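Local structure of ectonucleotide pyrophosphatase/phosphodiesterase family member 5 (Mus musculus, 5VEO) at residues 113-125 and 133-147. The protein probably hydrolyses phosphodiester or pyrophosphate bonds of nucleotides as a zinc-dependent ectoenzyme, with a range of nucleotide substrates narrowed by a tyrosine substitution. The protein carries 1 engineered substitution. Sequence-based numbering, arbitrary orientation.
With ZN (zinc ion), chain F; AMP (adenosine monophosphate), chain Q; NAG (2-acetamido-2-deoxy-beta-D-glucopyranose), chain I.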
loop_
_atom_site.group_PDB
_atom_site.type_symbol
_atom_site.label_atom_id
_atom_site.label_comp_id
_atom_site.label_asym_id
_atom_site.label_seq_id
_atom_site.Cartn_x
_atom_site.Cartn_y
_atom_site.Cartn_z
ATOM N N ASN A 113 -0.502 -19.949 -2.608
ATOM C CA ASN A 113 -0.360 -20.378 -3.993
ATOM C C ASN A 113 0.650 -21.512 -4.122
ATOM O O ASN A 113 0.423 -22.478 -4.860
ATOM C CB ASN A 113 0.082 -19.180 -4.824
ATOM C CG ASN A 113 0.041 -19.433 -6.303
ATOM O OD1 ASN A 113 -0.957 -19.910 -6.850
ATOM N ND2 ASN A 113 1.114 -19.059 -6.975
ATOM N N GLN A 114 1.782 -21.386 -3.436
ATOM C CA GLN A 114 2.839 -22.391 -3.537
ATOM C C GLN A 114 2.486 -23.662 -2.780
ATOM O O GLN A 114 2.851 -24.767 -3.221
ATOM C CB GLN A 114 4.143 -21.754 -3.062
ATOM C CG GLN A 114 4.630 -20.757 -4.128
ATOM C CD GLN A 114 5.529 -19.638 -3.627
ATOM O OE1 GLN A 114 5.600 -18.563 -4.255
ATOM N NE2 GLN A 114 6.265 -19.892 -2.543
ATOM N N ARG A 115 1.745 -23.548 -1.676
ATOM C CA ARG A 115 1.255 -24.743 -0.997
ATOM C C ARG A 115 0.273 -25.523 -1.861
ATOM O O ARG A 115 0.127 -26.740 -1.670
ATOM C CB ARG A 115 0.599 -24.367 0.335
ATOM C CG ARG A 115 1.604 -23.904 1.377
ATOM C CD ARG A 115 0.974 -23.495 2.695
ATOM N NE ARG A 115 2.013 -23.092 3.643
ATOM C CZ ARG A 115 1.813 -22.342 4.721
ATOM N NH1 ARG A 115 0.603 -21.878 5.008
ATOM N NH2 ARG A 115 2.835 -22.043 5.512
ATOM N N ALA A 116 -0.379 -24.864 -2.814
ATOM C CA ALA A 116 -1.263 -25.520 -3.768
ATOM C C ALA A 116 -0.519 -26.078 -4.979
ATOM O O ALA A 116 -1.163 -26.603 -5.897
ATOM C CB ALA A 116 -2.349 -24.539 -4.230
ATOM N N GLY A 117 0.804 -25.960 -5.012
ATOM C CA GLY A 117 1.613 -26.522 -6.073
ATOM C C GLY A 117 1.998 -25.584 -7.193
ATOM O O GLY A 117 2.583 -26.041 -8.181
ATOM N N HIS A 118 1.702 -24.287 -7.067
ATOM C CA HIS A 118 2.031 -23.312 -8.093
ATOM C C HIS A 118 3.309 -22.561 -7.706
ATOM O O HIS A 118 3.877 -22.755 -6.627
ATOM C CB HIS A 118 0.867 -22.327 -8.298
ATOM C CG HIS A 118 -0.469 -22.987 -8.469
ATOM N ND1 HIS A 118 -0.816 -23.680 -9.609
ATOM C CD2 HIS A 118 -1.547 -23.047 -7.652
ATOM C CE1 HIS A 118 -2.046 -24.145 -9.484
ATOM N NE2 HIS A 118 -2.513 -23.776 -8.304
ATOM N N ALA A 119 3.777 -21.719 -8.620
ATOM C CA ALA A 119 4.963 -20.897 -8.412
ATOM C C ALA A 119 4.561 -19.432 -8.481
ATOM O O ALA A 119 3.754 -19.063 -9.322
ATOM C CB ALA A 119 6.036 -21.175 -9.470
ATOM N N SER A 120 5.136 -18.615 -7.608
ATOM C CA SER A 120 4.895 -17.172 -7.586
ATOM C C SER A 120 6.196 -16.446 -7.875
ATOM O O SER A 120 7.279 -16.953 -7.580
ATOM C CB SER A 120 4.385 -16.692 -6.226
ATOM O OG SER A 120 3.407 -17.534 -5.658
ATOM N N GLY A 121 6.080 -15.222 -8.402
ATOM C CA GLY A 121 7.235 -14.390 -8.654
ATOM C C GLY A 121 6.995 -12.962 -8.210
ATOM O O GLY A 121 5.877 -12.465 -8.346
ATOM N N ALA A 122 8.023 -12.312 -7.684
ATOM C CA ALA A 122 7.887 -10.956 -7.168
ATOM C C ALA A 122 9.103 -10.134 -7.543
ATOM O O ALA A 122 10.247 -10.551 -7.312
ATOM C CB ALA A 122 7.711 -10.955 -5.656
ATOM N N ALA A 123 8.845 -8.967 -8.118
ATOM C CA ALA A 123 9.866 -8.028 -8.559
ATOM C C ALA A 123 9.669 -6.730 -7.765
ATOM O O ALA A 123 8.964 -5.812 -8.197
ATOM C CB ALA A 123 9.777 -7.821 -10.037
ATOM N N MET A 124 10.251 -6.708 -6.566
ATOM C CA MET A 124 10.375 -5.567 -5.643
ATOM C C MET A 124 9.102 -5.285 -4.852
ATOM O O MET A 124 9.019 -4.235 -4.179
ATOM C CB MET A 124 10.830 -4.297 -6.364
ATOM C CG MET A 124 12.080 -4.513 -7.216
ATOM S SD MET A 124 13.408 -5.287 -6.276
ATOM C CE MET A 124 14.768 -5.121 -7.441
ATOM N N TRP A 125 8.150 -6.204 -4.842
ATOM C CA TRP A 125 6.923 -6.033 -4.065
ATOM C C TRP A 125 7.226 -6.017 -2.567
ATOM O O TRP A 125 7.945 -6.895 -2.077
ATOM C CB TRP A 125 5.956 -7.167 -4.389
ATOM C CG TRP A 125 4.614 -7.027 -3.738
ATOM C CD1 TRP A 125 4.250 -7.430 -2.491
ATOM C CD2 TRP A 125 3.455 -6.444 -4.330
ATOM N NE1 TRP A 125 2.929 -7.119 -2.260
ATOM C CE2 TRP A 125 2.417 -6.527 -3.386
ATOM C CE3 TRP A 125 3.197 -5.868 -5.571
ATOM C CZ2 TRP A 125 1.128 -6.041 -3.650
ATOM C CZ3 TRP A 125 1.930 -5.395 -5.829
ATOM C CH2 TRP A 125 0.915 -5.485 -4.873
ATOM N N HIS A 133 6.961 -17.391 7.494
ATOM C CA HIS A 133 6.660 -18.798 7.758
ATOM C C HIS A 133 7.642 -19.714 7.020
ATOM O O HIS A 133 7.261 -20.706 6.397
ATOM C CB HIS A 133 5.215 -19.130 7.378
ATOM C CG HIS A 133 4.194 -18.296 8.085
ATOM N ND1 HIS A 133 4.086 -18.257 9.459
ATOM C CD2 HIS A 133 3.233 -17.468 7.609
ATOM C CE1 HIS A 133 3.105 -17.436 9.798
ATOM N NE2 HIS A 133 2.568 -16.950 8.695
ATOM N N ASP A 134 8.921 -19.359 7.093
ATOM C CA ASP A 134 10.025 -20.101 6.479
ATOM C C ASP A 134 9.943 -20.166 4.954
ATOM O O ASP A 134 10.553 -21.049 4.339
ATOM C CB ASP A 134 10.122 -21.528 7.042
ATOM C CG ASP A 134 10.674 -21.560 8.447
ATOM O OD1 ASP A 134 11.190 -20.529 8.913
ATOM O OD2 ASP A 134 10.610 -22.630 9.088
ATOM N N SER A 135 9.239 -19.230 4.305
ATOM C CA SER A 135 8.998 -19.323 2.873
ATOM C C SER A 135 9.206 -17.974 2.214
ATOM O O SER A 135 8.997 -16.922 2.828
ATOM C CB SER A 135 7.572 -19.768 2.532
ATOM O OG SER A 135 7.264 -21.030 3.071
ATOM N N PHE A 136 9.606 -18.035 0.952
ATOM C CA PHE A 136 9.701 -16.918 0.027
ATOM C C PHE A 136 8.813 -17.218 -1.171
ATOM O O PHE A 136 8.433 -18.376 -1.395
ATOM C CB PHE A 136 11.140 -16.724 -0.484
ATOM C CG PHE A 136 12.127 -16.274 0.559
ATOM C CD1 PHE A 136 12.309 -14.926 0.836
ATOM C CD2 PHE A 136 12.908 -17.195 1.218
ATOM C CE1 PHE A 136 13.238 -14.518 1.780
ATOM C CE2 PHE A 136 13.834 -16.795 2.164
ATOM C CZ PHE A 136 14.000 -15.463 2.446
ATOM N N PRO A 137 8.492 -16.212 -1.985
ATOM C CA PRO A 137 8.014 -16.503 -3.342
ATOM C C PRO A 137 9.011 -17.406 -4.065
ATOM O O PRO A 137 10.221 -17.327 -3.842
ATOM C CB PRO A 137 7.927 -15.118 -3.996
ATOM C CG PRO A 137 7.892 -14.141 -2.838
ATOM C CD PRO A 137 8.799 -14.782 -1.819
ATOM N N THR A 138 8.489 -18.257 -4.946
ATOM C CA THR A 138 9.347 -19.163 -5.719
ATOM C C THR A 138 10.504 -18.419 -6.366
ATOM O O THR A 138 11.657 -18.876 -6.331
ATOM C CB THR A 138 8.532 -19.860 -6.796
ATOM O OG1 THR A 138 7.342 -20.388 -6.211
ATOM C CG2 THR A 138 9.368 -20.983 -7.465
ATOM N N TYR A 139 10.204 -17.255 -6.962
ATOM C CA TYR A 139 11.191 -16.358 -7.533
ATOM C C TYR A 139 10.995 -14.973 -6.942
ATOM O O TYR A 139 9.858 -14.491 -6.864
ATOM C CB TYR A 139 11.066 -16.239 -9.055
ATOM C CG TYR A 139 11.025 -17.543 -9.851
ATOM C CD1 TYR A 139 12.193 -18.173 -10.228
ATOM C CD2 TYR A 139 9.823 -18.103 -10.257
ATOM C CE1 TYR A 139 12.173 -19.334 -10.967
ATOM C CE2 TYR A 139 9.788 -19.281 -11.008
ATOM C CZ TYR A 139 10.972 -19.882 -11.358
ATOM O OH TYR A 139 10.956 -21.052 -12.106
ATOM N N TYR A 140 12.090 -14.312 -6.580
ATOM C CA TYR A 140 11.980 -12.939 -6.092
ATOM C C TYR A 140 13.309 -12.223 -6.270
ATOM O O TYR A 140 14.374 -12.845 -6.397
ATOM C CB TYR A 140 11.539 -12.890 -4.621
ATOM C CG TYR A 140 12.576 -13.390 -3.654
ATOM C CD1 TYR A 140 13.486 -12.523 -3.073
ATOM C CD2 TYR A 140 12.645 -14.736 -3.316
ATOM C CE1 TYR A 140 14.462 -12.989 -2.182
ATOM C CE2 TYR A 140 13.621 -15.213 -2.432
ATOM C CZ TYR A 140 14.514 -14.332 -1.866
ATOM O OH TYR A 140 15.477 -14.804 -0.994
ATOM N N LEU A 141 13.236 -10.920 -6.260
ATOM C CA LEU A 141 14.411 -10.058 -6.284
ATOM C C LEU A 141 14.663 -9.447 -4.911
ATOM O O LEU A 141 13.732 -8.910 -4.298
ATOM C CB LEU A 141 14.241 -8.937 -7.307
ATOM C CG LEU A 141 13.811 -9.333 -8.730
ATOM C CD1 LEU A 141 13.682 -8.103 -9.636
ATOM C CD2 LEU A 141 14.775 -10.362 -9.334
ATOM N N PRO A 142 15.887 -9.474 -4.391
ATOM C CA PRO A 142 16.207 -8.634 -3.230
ATOM C C PRO A 142 15.860 -7.181 -3.510
ATOM O O PRO A 142 16.151 -6.658 -4.582
ATOM C CB PRO A 142 17.718 -8.837 -3.066
ATOM C CG PRO A 142 17.971 -10.157 -3.701
ATOM C CD PRO A 142 17.082 -10.154 -4.899
ATOM N N TYR A 143 15.197 -6.522 -2.559
ATOM C CA TYR A 143 14.725 -5.173 -2.848
ATOM C C TYR A 143 15.895 -4.255 -3.187
ATOM O O TYR A 143 16.891 -4.171 -2.452
ATOM C CB TYR A 143 13.935 -4.563 -1.688
ATOM C CG TYR A 143 13.410 -3.203 -2.102
ATOM C CD1 TYR A 143 14.034 -2.037 -1.704
ATOM C CD2 TYR A 143 12.342 -3.103 -2.987
ATOM C CE1 TYR A 143 13.574 -0.795 -2.112
ATOM C CE2 TYR A 143 11.873 -1.864 -3.411
ATOM C CZ TYR A 143 12.520 -0.708 -2.991
ATOM O OH TYR A 143 12.050 0.524 -3.407
ATOM N N ASN A 144 15.747 -3.534 -4.294
ATOM C CA ASN A 144 16.764 -2.584 -4.722
ATOM C C ASN A 144 16.070 -1.550 -5.596
ATOM O O ASN A 144 15.705 -1.840 -6.739
ATOM C CB ASN A 144 17.896 -3.291 -5.460
ATOM C CG ASN A 144 19.044 -2.362 -5.766
ATOM O OD1 ASN A 144 18.835 -1.181 -6.035
ATOM N ND2 ASN A 144 20.269 -2.884 -5.725
ATOM N N GLU A 145 15.894 -0.351 -5.050
ATOM C CA GLU A 145 15.171 0.709 -5.743
ATOM C C GLU A 145 15.856 1.142 -7.033
ATOM O O GLU A 145 15.198 1.730 -7.906
ATOM C CB GLU A 145 15.012 1.890 -4.780
ATOM C CG GLU A 145 14.165 2.997 -5.307
ATOM C CD GLU A 145 13.744 3.946 -4.211
ATOM O OE1 GLU A 145 14.437 3.981 -3.172
ATOM O OE2 GLU A 145 12.709 4.633 -4.366
ATOM N N SER A 146 17.166 0.876 -7.169
ATOM C CA SER A 146 17.923 1.277 -8.352
ATOM C C SER A 146 17.668 0.401 -9.565
ATOM O O SER A 146 18.100 0.763 -10.665
ATOM C CB SER A 146 19.419 1.256 -8.047
ATOM O OG SER A 146 19.707 2.159 -6.998
ATOM N N VAL A 147 17.024 -0.748 -9.398
ATOM C CA VAL A 147 16.767 -1.617 -10.537
ATOM C C VAL A 147 15.686 -0.975 -11.392
ATOM O O VAL A 147 14.627 -0.572 -10.888
ATOM C CB VAL A 147 16.361 -3.022 -10.069
ATOM C CG1 VAL A 147 15.965 -3.881 -11.242
ATOM C CG2 VAL A 147 17.505 -3.681 -9.311
HETATM ZN ZN ZN F . 11.570 5.665 -2.949
HETATM P P AMP Q . 5.252 4.882 1.240
HETATM O O1P AMP Q . 4.532 4.524 2.505
HETATM O O2P AMP Q . 5.714 6.344 1.243
HETATM O O3P AMP Q . 4.445 4.572 -0.018
HETATM O "O5'" AMP Q . 6.575 3.986 1.137
HETATM C "C5'" AMP Q . 7.144 3.733 -0.156
HETATM C "C4'" AMP Q . 8.646 3.666 -0.153
HETATM O "O4'" AMP Q . 9.039 2.421 0.408
HETATM C "C3'" AMP Q . 9.254 3.687 -1.557
HETATM O "O3'" AMP Q . 9.873 4.929 -1.810
HETATM C "C2'" AMP Q . 10.300 2.567 -1.551
HETATM O "O2'" AMP Q . 11.580 2.947 -1.977
HETATM C "C1'" AMP Q . 10.307 2.104 -0.108
HETATM N N9 AMP Q . 10.515 0.679 0.030
HETATM C C8 AMP Q . 9.715 -0.314 -0.394
HETATM N N7 AMP Q . 10.251 -1.511 -0.050
HETATM C C5 AMP Q . 11.408 -1.237 0.609
HETATM C C6 AMP Q . 12.478 -2.020 1.260
HETATM N N6 AMP Q . 12.415 -3.364 1.269
HETATM N N1 AMP Q . 13.500 -1.361 1.834
HETATM C C2 AMP Q . 13.589 -0.019 1.845
HETATM N N3 AMP Q . 12.657 0.770 1.285
HETATM C C4 AMP Q . 11.578 0.202 0.656
HETATM C C1 NAG I . 21.413 -2.057 -5.990
HETATM C C2 NAG I . 22.605 -2.471 -5.137
HETATM C C3 NAG I . 23.716 -1.464 -5.310
HETATM C C4 NAG I . 24.118 -1.380 -6.774
HETATM C C5 NAG I . 22.931 -1.174 -7.724
HETATM C C6 NAG I . 23.352 -1.489 -9.146
HETATM C C7 NAG I . 22.636 -3.604 -2.955
HETATM C C8 NAG I . 22.175 -3.554 -1.527
HETATM N N2 NAG I . 22.246 -2.589 -3.733
HETATM O O3 NAG I . 24.844 -1.878 -4.546
HETATM O O4 NAG I . 25.016 -0.290 -6.946
HETATM O O5 NAG I . 21.806 -2.023 -7.400
HETATM O O6 NAG I . 22.288 -1.918 -9.986
HETATM O O7 NAG I . 23.331 -4.523 -3.381
HETATM O O HOH W 1 5.410 -21.775 4.781
HETATM O O HOH W 2 11.180 -8.697 -4.782
HETATM O O HOH W 3 12.677 6.345 -0.979
HETATM O O HOH W 4 13.947 6.125 -2.423
HETATM O O HOH W 5 13.107 6.827 -4.340
#
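Gln114 clamps the start of the 133-147 chain with both ends of its amide. NE2 donates to Phe136 O at 2.9 Å, the acceptor lying in the amide plane and the bond nearly straight (162°), while OE1 accepts from Thr138 N at 3.0 Å, from above the carbonyl plane, and from Ser120 OG at 2.8 Å. These two donors reach OE1 from opposite faces of that plane, which fixes the amide's rotation. Cutting this side chain back to an alanine is likely to leave Phe136 O and Thr138 N without these mates and Ser120 OG without its acceptor. Thr138 replies through OG1, turned beside its own backbone N (chi1 -49°), which accepts from Ser120 N at 3.2 Å.

Backbone bonds then pair the strands in parallel: Ser120 O takes Tyr139 N, Tyr139 O takes Ala122 N, and Ala122 O takes Leu141 N.

Apolar and sulfur contacts follow at Met124, whose chain bends at chi2 (-52°). CE meets Val147 CG2 at 3.6 Å and Leu141 CB at 3.9 Å, SD accepts a weak bond from Asn144 N, and the sulfur makes an oblique Met-aromatic contact with Tyr143. AMP C5 lies 3.5 Å above one face of that ring, toward its rim, and Glu145 OE2 binds zinc at 2.1 Å.

This short parallel pair borders the central sheet of an alkaline phosphatase-clan domain and leads into the AMP and zinc site. Strand 139-140 is outermost; strand 168-173 flanks 120-123 across from it, and helix 149-160 packs on Ala123, Met124 and Leu141.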